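Local atomic coordinates of protein YibA (Escherichia coli, PDB entry 1OYZ), a protein that is of unknown function but carries HEAT-type helical repeats, which commonly mediate protein–protein binding, and is only tentatively linked to oxidoreductase activity. Residues A[173-184]-A[200-211]. Numbering follows the deposited sequence.
Sequences GDVRNWAAFAIN and MLQDKNEEVRIE
The guanidinium of R176 meets the carboxylate of D203 edge to edge, the two planes 17° apart, while CA of G173 lies over one guanidinium face, offset toward its rim. The F181 ring has a carboxylate oxygen over one face instead: E211 OE2 stands 3.5 Å from F181 CD2. At the arginine the grip is side-on. R176 NE donates to D203 OD2 at 2.5 Å and R176 NH1 to D203 OD1 at 2.7 Å, each on a syn lone pair; the second bond is nearly straight (165°). With its third torsion bent (chi3 -70°), the arginine chain turns its NE edge to the aspartate, and R176 CB packs 3.7 Å from CE of selenomethionine M200. D203 OD1 also accepts the backbone N of N205 on its anti lone pair, an Asx turn, and N205 in turn N-caps helix 206-218 through OD1. A leucine in place of D203 would probably leave the R176 guanidinium without its anionic mate and the turn before the helix without its side-chain acceptor. Farther along, the axes of helix segments 173-184 and 206-211 come within 9.0 Å and run nearly parallel, and E211 fits as a knob among N177, A180, F181 and N184. A bend at its second torsion carries the carboxylate over F181. E211 CG lies 3.4 Å from N177 ND2. Near-parallel packing of helices separated by one intervening helix, 191-200, is consistent with a HEAT-type solenoid. R176 NH2 is held separately by the carbonyl of D170, so the guanidinium spans the loop before its own helix and the turn leading into helix 206-218. The chemistry thus implies a bidentate salt bridge near the N-terminal ends of the two helices, giving way to close side-chain packing along them.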
ATOM      1  N   GLY A 173      -8.141  -3.794  -9.576  1.00 38.00           N
ATOM      2  CA  GLY A 173      -7.643  -4.938  -8.837  1.00 38.68           C
ATOM      3  C   GLY A 173      -6.591  -4.585  -7.817  1.00 38.93           C
ATOM      4  O   GLY A 173      -6.533  -5.160  -6.727  1.00 38.78           O
ATOM      5  N   ASP A 174      -5.759  -3.616  -8.175  1.00 40.22           N
ATOM      6  CA  ASP A 174      -4.691  -3.135  -7.298  1.00 38.80           C
ATOM      7  C   ASP A 174      -5.299  -2.484  -6.025  1.00 35.89           C
ATOM      8  O   ASP A 174      -4.821  -2.706  -4.896  1.00 33.29           O
ATOM      9  CB  ASP A 174      -3.850  -2.124  -8.091  1.00 45.55           C
ATOM     10  CG  ASP A 174      -2.564  -1.759  -7.397  1.00 50.13           C
ATOM     11  OD1 ASP A 174      -2.618  -1.344  -6.216  1.00 50.50           O
ATOM     12  OD2 ASP A 174      -1.497  -1.890  -8.045  1.00 54.68           O
ATOM     13  N   VAL A 175      -6.337  -1.673  -6.224  1.00 32.00           N
ATOM     14  CA  VAL A 175      -7.042  -1.034  -5.109  1.00 30.14           C
ATOM     15  C   VAL A 175      -7.661  -2.124  -4.191  1.00 29.75           C
ATOM     16  O   VAL A 175      -7.500  -2.084  -2.960  1.00 28.52           O
ATOM     17  CB  VAL A 175      -8.199  -0.102  -5.602  1.00 29.26           C
ATOM     18  CG1 VAL A 175      -9.080   0.333  -4.394  1.00 27.77           C
ATOM     19  CG2 VAL A 175      -7.624   1.136  -6.300  1.00 30.64           C
ATOM     20  N   ARG A 176      -8.377  -3.081  -4.789  1.00 29.17           N
ATOM     21  CA  ARG A 176      -9.002  -4.171  -3.999  1.00 30.20           C
ATOM     22  C   ARG A 176      -7.942  -4.934  -3.181  1.00 29.49           C
ATOM     23  O   ARG A 176      -8.146  -5.229  -1.997  1.00 28.01           O
ATOM     24  CB  ARG A 176      -9.755  -5.187  -4.903  1.00 31.17           C
ATOM     25  CG  ARG A 176     -10.825  -4.626  -5.832  1.00 25.59           C
ATOM     26  CD  ARG A 176     -11.794  -5.744  -6.326  1.00 32.85           C
ATOM     27  NE  ARG A 176     -11.176  -6.698  -7.254  1.00 27.66           N
ATOM     28  CZ  ARG A 176     -10.737  -6.377  -8.469  1.00 32.55           C
ATOM     29  NH1 ARG A 176     -10.165  -7.303  -9.250  1.00 29.68           N
ATOM     30  NH2 ARG A 176     -10.868  -5.128  -8.916  1.00 31.30           N
ATOM     31  N   ASN A 177      -6.798  -5.217  -3.802  1.00 30.31           N
ATOM     32  CA  ASN A 177      -5.742  -5.952  -3.119  1.00 32.11           C
ATOM     33  C   ASN A 177      -5.248  -5.175  -1.891  1.00 33.21           C
ATOM     34  O   ASN A 177      -5.108  -5.735  -0.795  1.00 31.14           O
ATOM     35  CB  ASN A 177      -4.596  -6.264  -4.107  1.00 34.99           C
ATOM     36  CG  ASN A 177      -3.513  -7.168  -3.497  1.00 38.88           C
ATOM     37  OD1 ASN A 177      -2.379  -6.742  -3.277  1.00 40.48           O
ATOM     38  ND2 ASN A 177      -3.865  -8.410  -3.222  1.00 40.07           N
ATOM     39  N   TRP A 178      -5.021  -3.874  -2.065  1.00 35.02           N
ATOM     40  CA  TRP A 178      -4.559  -3.029  -0.962  1.00 35.44           C
ATOM     41  C   TRP A 178      -5.576  -2.970   0.169  1.00 33.07           C
ATOM     42  O   TRP A 178      -5.211  -2.984   1.334  1.00 34.02           O
ATOM     43  CB  TRP A 178      -4.290  -1.600  -1.457  1.00 40.57           C
ATOM     44  CG  TRP A 178      -2.856  -1.198  -1.408  1.00 45.29           C
ATOM     45  CD1 TRP A 178      -2.004  -1.039  -2.473  1.00 48.36           C
ATOM     46  CD2 TRP A 178      -2.091  -0.900  -0.231  1.00 47.79           C
ATOM     47  NE1 TRP A 178      -0.752  -0.660  -2.023  1.00 50.35           N
ATOM     48  CE2 TRP A 178      -0.780  -0.577  -0.650  1.00 49.60           C
ATOM     49  CE3 TRP A 178      -2.386  -0.884   1.143  1.00 50.09           C
ATOM     50  CZ2 TRP A 178       0.232  -0.234   0.251  1.00 50.17           C
ATOM     51  CZ3 TRP A 178      -1.364  -0.540   2.044  1.00 52.12           C
ATOM     52  CH2 TRP A 178      -0.076  -0.227   1.587  1.00 50.27           C
ATOM     53  N   ALA A 179      -6.851  -2.880  -0.176  1.00 32.46           N
ATOM     54  CA  ALA A 179      -7.901  -2.803   0.844  1.00 33.31           C
ATOM     55  C   ALA A 179      -7.887  -4.080   1.669  1.00 32.51           C
ATOM     56  O   ALA A 179      -7.752  -4.048   2.900  1.00 31.11           O
ATOM     57  CB  ALA A 179      -9.286  -2.617   0.182  1.00 32.83           C
ATOM     58  N   ALA A 180      -7.996  -5.204   0.966  1.00 33.35           N
ATOM     59  CA  ALA A 180      -8.016  -6.517   1.599  1.00 33.12           C
ATOM     60  C   ALA A 180      -6.745  -6.679   2.398  1.00 33.31           C
ATOM     61  O   ALA A 180      -6.760  -7.156   3.524  1.00 31.77           O
ATOM     62  CB  ALA A 180      -8.112  -7.605   0.543  1.00 32.74           C
ATOM     63  N   PHE A 181      -5.652  -6.249   1.795  1.00 35.13           N
ATOM     64  CA  PHE A 181      -4.352  -6.327   2.418  1.00 38.25           C
ATOM     65  C   PHE A 181      -4.347  -5.575   3.741  1.00 37.85           C
ATOM     66  O   PHE A 181      -3.864  -6.088   4.752  1.00 37.75           O
ATOM     67  CB  PHE A 181      -3.313  -5.719   1.483  1.00 43.51           C
ATOM     68  CG  PHE A 181      -1.929  -6.245   1.689  1.00 48.72           C
ATOM     69  CD1 PHE A 181      -1.304  -6.156   2.934  1.00 50.18           C
ATOM     70  CD2 PHE A 181      -1.241  -6.821   0.614  1.00 52.05           C
ATOM     71  CE1 PHE A 181      -0.007  -6.634   3.108  1.00 54.30           C
ATOM     72  CE2 PHE A 181       0.052  -7.303   0.764  1.00 52.86           C
ATOM     73  CZ  PHE A 181       0.676  -7.212   2.013  1.00 54.78           C
ATOM     74  N   ALA A 182      -4.886  -4.363   3.754  1.00 35.24           N
ATOM     75  CA  ALA A 182      -4.879  -3.609   5.000  1.00 35.58           C
ATOM     76  C   ALA A 182      -5.877  -4.187   6.020  1.00 35.61           C
ATOM     77  O   ALA A 182      -5.668  -4.101   7.240  1.00 35.14           O
ATOM     78  CB  ALA A 182      -5.142  -2.114   4.721  1.00 32.46           C
ATOM     79  N   ILE A 183      -6.962  -4.780   5.526  1.00 34.69           N
ATOM     80  CA  ILE A 183      -7.954  -5.406   6.402  1.00 31.98           C
ATOM     81  C   ILE A 183      -7.325  -6.601   7.090  1.00 32.37           C
ATOM     82  O   ILE A 183      -7.542  -6.839   8.269  1.00 34.59           O
ATOM     83  CB  ILE A 183      -9.184  -5.893   5.595  1.00 31.59           C
ATOM     84  CG1 ILE A 183     -10.102  -4.708   5.320  1.00 28.27           C
ATOM     85  CG2 ILE A 183      -9.933  -7.031   6.363  1.00 29.80           C
ATOM     86  CD1 ILE A 183     -11.077  -4.924   4.256  1.00 30.70           C
ATOM     87  N   ASN A 184      -6.536  -7.365   6.356  1.00 34.99           N
ATOM     88  CA  ASN A 184      -5.926  -8.514   6.966  1.00 39.32           C
ATOM     89  C   ASN A 184      -4.908  -8.050   8.015  1.00 44.49           C
ATOM     90  O   ASN A 184      -4.888  -8.550   9.149  1.00 43.66           O
ATOM     91  CB  ASN A 184      -5.291  -9.388   5.896  1.00 39.05           C
ATOM     92  CG  ASN A 184      -6.334 -10.215   5.118  1.00 40.33           C
ATOM     93  OD1 ASN A 184      -6.105 -10.601   3.965  1.00 40.14           O
ATOM     94  ND2 ASN A 184      -7.484 -10.479   5.751  1.00 38.05           N
HETATM   95  N   MSE A 200     -14.631 -12.528  -3.265  1.00 29.09           N
HETATM   96  CA  MSE A 200     -13.313 -12.351  -3.881  1.00 30.66           C
HETATM   97  C   MSE A 200     -12.674 -13.691  -4.237  1.00 28.25           C
HETATM   98  O   MSE A 200     -11.721 -13.751  -5.033  1.00 29.31           O
HETATM   99  CB  MSE A 200     -12.426 -11.496  -2.961  1.00 31.73           C
HETATM  100  CG  MSE A 200     -12.950 -10.090  -2.919  1.00 35.63           C
HETATM  101 SE   MSE A 200     -12.305  -8.930  -1.519  1.00 47.15          SE
HETATM  102  CE  MSE A 200     -11.422  -7.654  -2.714  1.00 40.15           C
ATOM    103  N   LEU A 201     -13.200 -14.774  -3.669  1.00 27.69           N
ATOM    104  CA  LEU A 201     -12.676 -16.082  -4.042  1.00 26.30           C
ATOM    105  C   LEU A 201     -12.813 -16.227  -5.541  1.00 26.96           C
ATOM    106  O   LEU A 201     -12.042 -16.946  -6.160  1.00 28.47           O
ATOM    107  CB  LEU A 201     -13.423 -17.192  -3.339  1.00 27.25           C
ATOM    108  CG  LEU A 201     -13.086 -17.146  -1.853  1.00 31.36           C
ATOM    109  CD1 LEU A 201     -13.760 -18.314  -1.118  1.00 31.23           C
ATOM    110  CD2 LEU A 201     -11.569 -17.211  -1.691  1.00 27.96           C
ATOM    111  N   GLN A 202     -13.785 -15.535  -6.131  1.00 27.07           N
ATOM    112  CA  GLN A 202     -13.973 -15.575  -7.592  1.00 30.00           C
ATOM    113  C   GLN A 202     -13.350 -14.368  -8.326  1.00 29.06           C
ATOM    114  O   GLN A 202     -13.624 -14.168  -9.513  1.00 28.97           O
ATOM    115  CB  GLN A 202     -15.467 -15.611  -7.967  1.00 35.66           C
ATOM    116  CG  GLN A 202     -16.366 -16.416  -7.014  1.00 42.12           C
ATOM    117  CD  GLN A 202     -16.032 -17.882  -7.014  1.00 44.74           C
ATOM    118  OE1 GLN A 202     -16.335 -18.608  -6.062  1.00 49.23           O
ATOM    119  NE2 GLN A 202     -15.411 -18.336  -8.088  1.00 46.40           N
ATOM    120  N   ASP A 203     -12.542 -13.550  -7.643  1.00 28.55           N
ATOM    121  CA  ASP A 203     -11.921 -12.378  -8.302  1.00 26.31           C
ATOM    122  C   ASP A 203     -11.024 -12.794  -9.476  1.00 27.30           C
ATOM    123  O   ASP A 203     -10.367 -13.837  -9.431  1.00 26.25           O
ATOM    124  CB  ASP A 203     -11.082 -11.579  -7.296  1.00 27.29           C
ATOM    125  CG  ASP A 203     -10.817 -10.151  -7.755  1.00 29.52           C
ATOM    126  OD1 ASP A 203     -10.074  -9.940  -8.755  1.00 28.95           O
ATOM    127  OD2 ASP A 203     -11.360  -9.236  -7.097  1.00 28.86           O
ATOM    128  N   LYS A 204     -10.976 -11.980 -10.526  1.00 25.94           N
ATOM    129  CA  LYS A 204     -10.140 -12.308 -11.667  1.00 26.44           C
ATOM    130  C   LYS A 204      -8.662 -12.124 -11.358  1.00 26.72           C
ATOM    131  O   LYS A 204      -7.802 -12.610 -12.078  1.00 24.73           O
ATOM    132  CB  LYS A 204     -10.477 -11.395 -12.833  1.00 29.67           C
ATOM    133  CG  LYS A 204     -10.110  -9.952 -12.531  1.00 37.01           C
ATOM    134  CD  LYS A 204     -10.333  -9.021 -13.731  1.00 41.99           C
ATOM    135  CE  LYS A 204     -11.802  -8.896 -14.106  1.00 41.24           C
ATOM    136  NZ  LYS A 204     -11.995  -7.805 -15.113  1.00 44.88           N
ATOM    137  N   ASN A 205      -8.375 -11.389 -10.295  1.00 27.51           N
ATOM    138  CA  ASN A 205      -7.006 -11.086  -9.917  1.00 27.70           C
ATOM    139  C   ASN A 205      -6.466 -12.087  -8.908  1.00 25.09           C
ATOM    140  O   ASN A 205      -6.904 -12.085  -7.762  1.00 23.40           O
ATOM    141  CB  ASN A 205      -6.956  -9.678  -9.322  1.00 30.42           C
ATOM    142  CG  ASN A 205      -5.548  -9.224  -9.027  1.00 32.00           C
ATOM    143  OD1 ASN A 205      -4.755  -9.957  -8.457  1.00 33.04           O
ATOM    144  ND2 ASN A 205      -5.235  -8.000  -9.407  1.00 37.61           N
ATOM    145  N   GLU A 206      -5.511 -12.920  -9.340  1.00 26.74           N
ATOM    146  CA  GLU A 206      -4.885 -13.955  -8.486  1.00 28.92           C
ATOM    147  C   GLU A 206      -4.435 -13.391  -7.149  1.00 28.20           C
ATOM    148  O   GLU A 206      -4.611 -14.020  -6.103  1.00 27.41           O
ATOM    149  CB  GLU A 206      -3.646 -14.582  -9.163  1.00 31.20           C
ATOM    150  CG  GLU A 206      -2.509 -13.563  -9.466  1.00 41.04           C
ATOM    151  CD  GLU A 206      -1.021 -14.078  -9.289  1.00 44.28           C
ATOM    152  OE1 GLU A 206      -0.657 -14.635  -8.220  1.00 45.78           O
ATOM    153  OE2 GLU A 206      -0.210 -13.876 -10.221  1.00 44.09           O
ATOM    154  N   GLU A 207      -3.834 -12.207  -7.178  1.00 27.75           N
ATOM    155  CA  GLU A 207      -3.350 -11.601  -5.938  1.00 28.34           C
ATOM    156  C   GLU A 207      -4.475 -11.338  -4.960  1.00 27.03           C
ATOM    157  O   GLU A 207      -4.303 -11.471  -3.747  1.00 26.60           O
ATOM    158  CB  GLU A 207      -2.625 -10.284  -6.229  1.00 31.83           C
ATOM    159  CG  GLU A 207      -1.268 -10.452  -6.894  1.00 38.36           C
ATOM    160  CD  GLU A 207      -0.543  -9.123  -7.106  1.00 41.26           C
ATOM    161  OE1 GLU A 207      -0.449  -8.305  -6.158  1.00 42.41           O
ATOM    162  OE2 GLU A 207      -0.057  -8.901  -8.228  1.00 47.87           O
ATOM    163  N   VAL A 208      -5.627 -10.933  -5.489  1.00 27.18           N
ATOM    164  CA  VAL A 208      -6.786 -10.659  -4.638  1.00 25.41           C
ATOM    165  C   VAL A 208      -7.330 -11.991  -4.063  1.00 23.08           C
ATOM    166  O   VAL A 208      -7.635 -12.075  -2.885  1.00 22.53           O
ATOM    167  CB  VAL A 208      -7.925  -9.884  -5.425  1.00 23.05           C
ATOM    168  CG1 VAL A 208      -9.160  -9.756  -4.554  1.00 20.50           C
ATOM    169  CG2 VAL A 208      -7.442  -8.474  -5.803  1.00 24.90           C
ATOM    170  N   ARG A 209      -7.429 -13.022  -4.889  1.00 26.06           N
ATOM    171  CA  ARG A 209      -7.937 -14.314  -4.418  1.00 27.06           C
ATOM    172  C   ARG A 209      -7.087 -14.817  -3.270  1.00 27.17           C
ATOM    173  O   ARG A 209      -7.590 -15.380  -2.286  1.00 29.41           O
ATOM    174  CB  ARG A 209      -7.914 -15.354  -5.534  1.00 32.50           C
ATOM    175  CG  ARG A 209      -8.930 -15.171  -6.642  1.00 40.86           C
ATOM    176  CD  ARG A 209      -8.787 -16.308  -7.674  1.00 44.10           C
ATOM    177  NE  ARG A 209      -9.057 -17.597  -7.049  1.00 52.05           N
ATOM    178  CZ  ARG A 209      -8.218 -18.638  -7.005  1.00 52.86           C
ATOM    179  NH1 ARG A 209      -7.008 -18.581  -7.554  1.00 53.43           N
ATOM    180  NH2 ARG A 209      -8.602 -19.756  -6.402  1.00 53.16           N
ATOM    181  N   ILE A 210      -5.779 -14.619  -3.382  1.00 27.15           N
ATOM    182  CA  ILE A 210      -4.886 -15.060  -2.309  1.00 26.14           C
ATOM    183  C   ILE A 210      -5.160 -14.348  -1.005  1.00 26.48           C
ATOM    184  O   ILE A 210      -5.239 -14.994   0.038  1.00 27.94           O
ATOM    185  CB  ILE A 210      -3.404 -14.902  -2.707  1.00 26.19           C
ATOM    186  CG1 ILE A 210      -3.029 -16.016  -3.692  1.00 24.07           C
ATOM    187  CG2 ILE A 210      -2.523 -14.956  -1.471  1.00 27.35           C
ATOM    188  CD1 ILE A 210      -1.766 -15.722  -4.520  1.00 28.24           C
ATOM    189  N   GLU A 211      -5.319 -13.020  -1.033  1.00 27.58           N
ATOM    190  CA  GLU A 211      -5.620 -12.301   0.210  1.00 25.96           C
ATOM    191  C   GLU A 211      -6.988 -12.728   0.803  1.00 26.28           C
ATOM    192  O   GLU A 211      -7.161 -12.781   2.031  1.00 24.40           O
ATOM    193  CB  GLU A 211      -5.605 -10.773  -0.016  1.00 29.21           C
ATOM    194  CG  GLU A 211      -4.173 -10.134  -0.250  1.00 37.09           C
ATOM    195  CD  GLU A 211      -3.278 -10.124   0.980  1.00 37.55           C
ATOM    196  OE1 GLU A 211      -3.862  -9.979   2.083  1.00 37.93           O
ATOM    197  OE2 GLU A 211      -1.994 -10.209   0.870  1.00 41.55           O
TER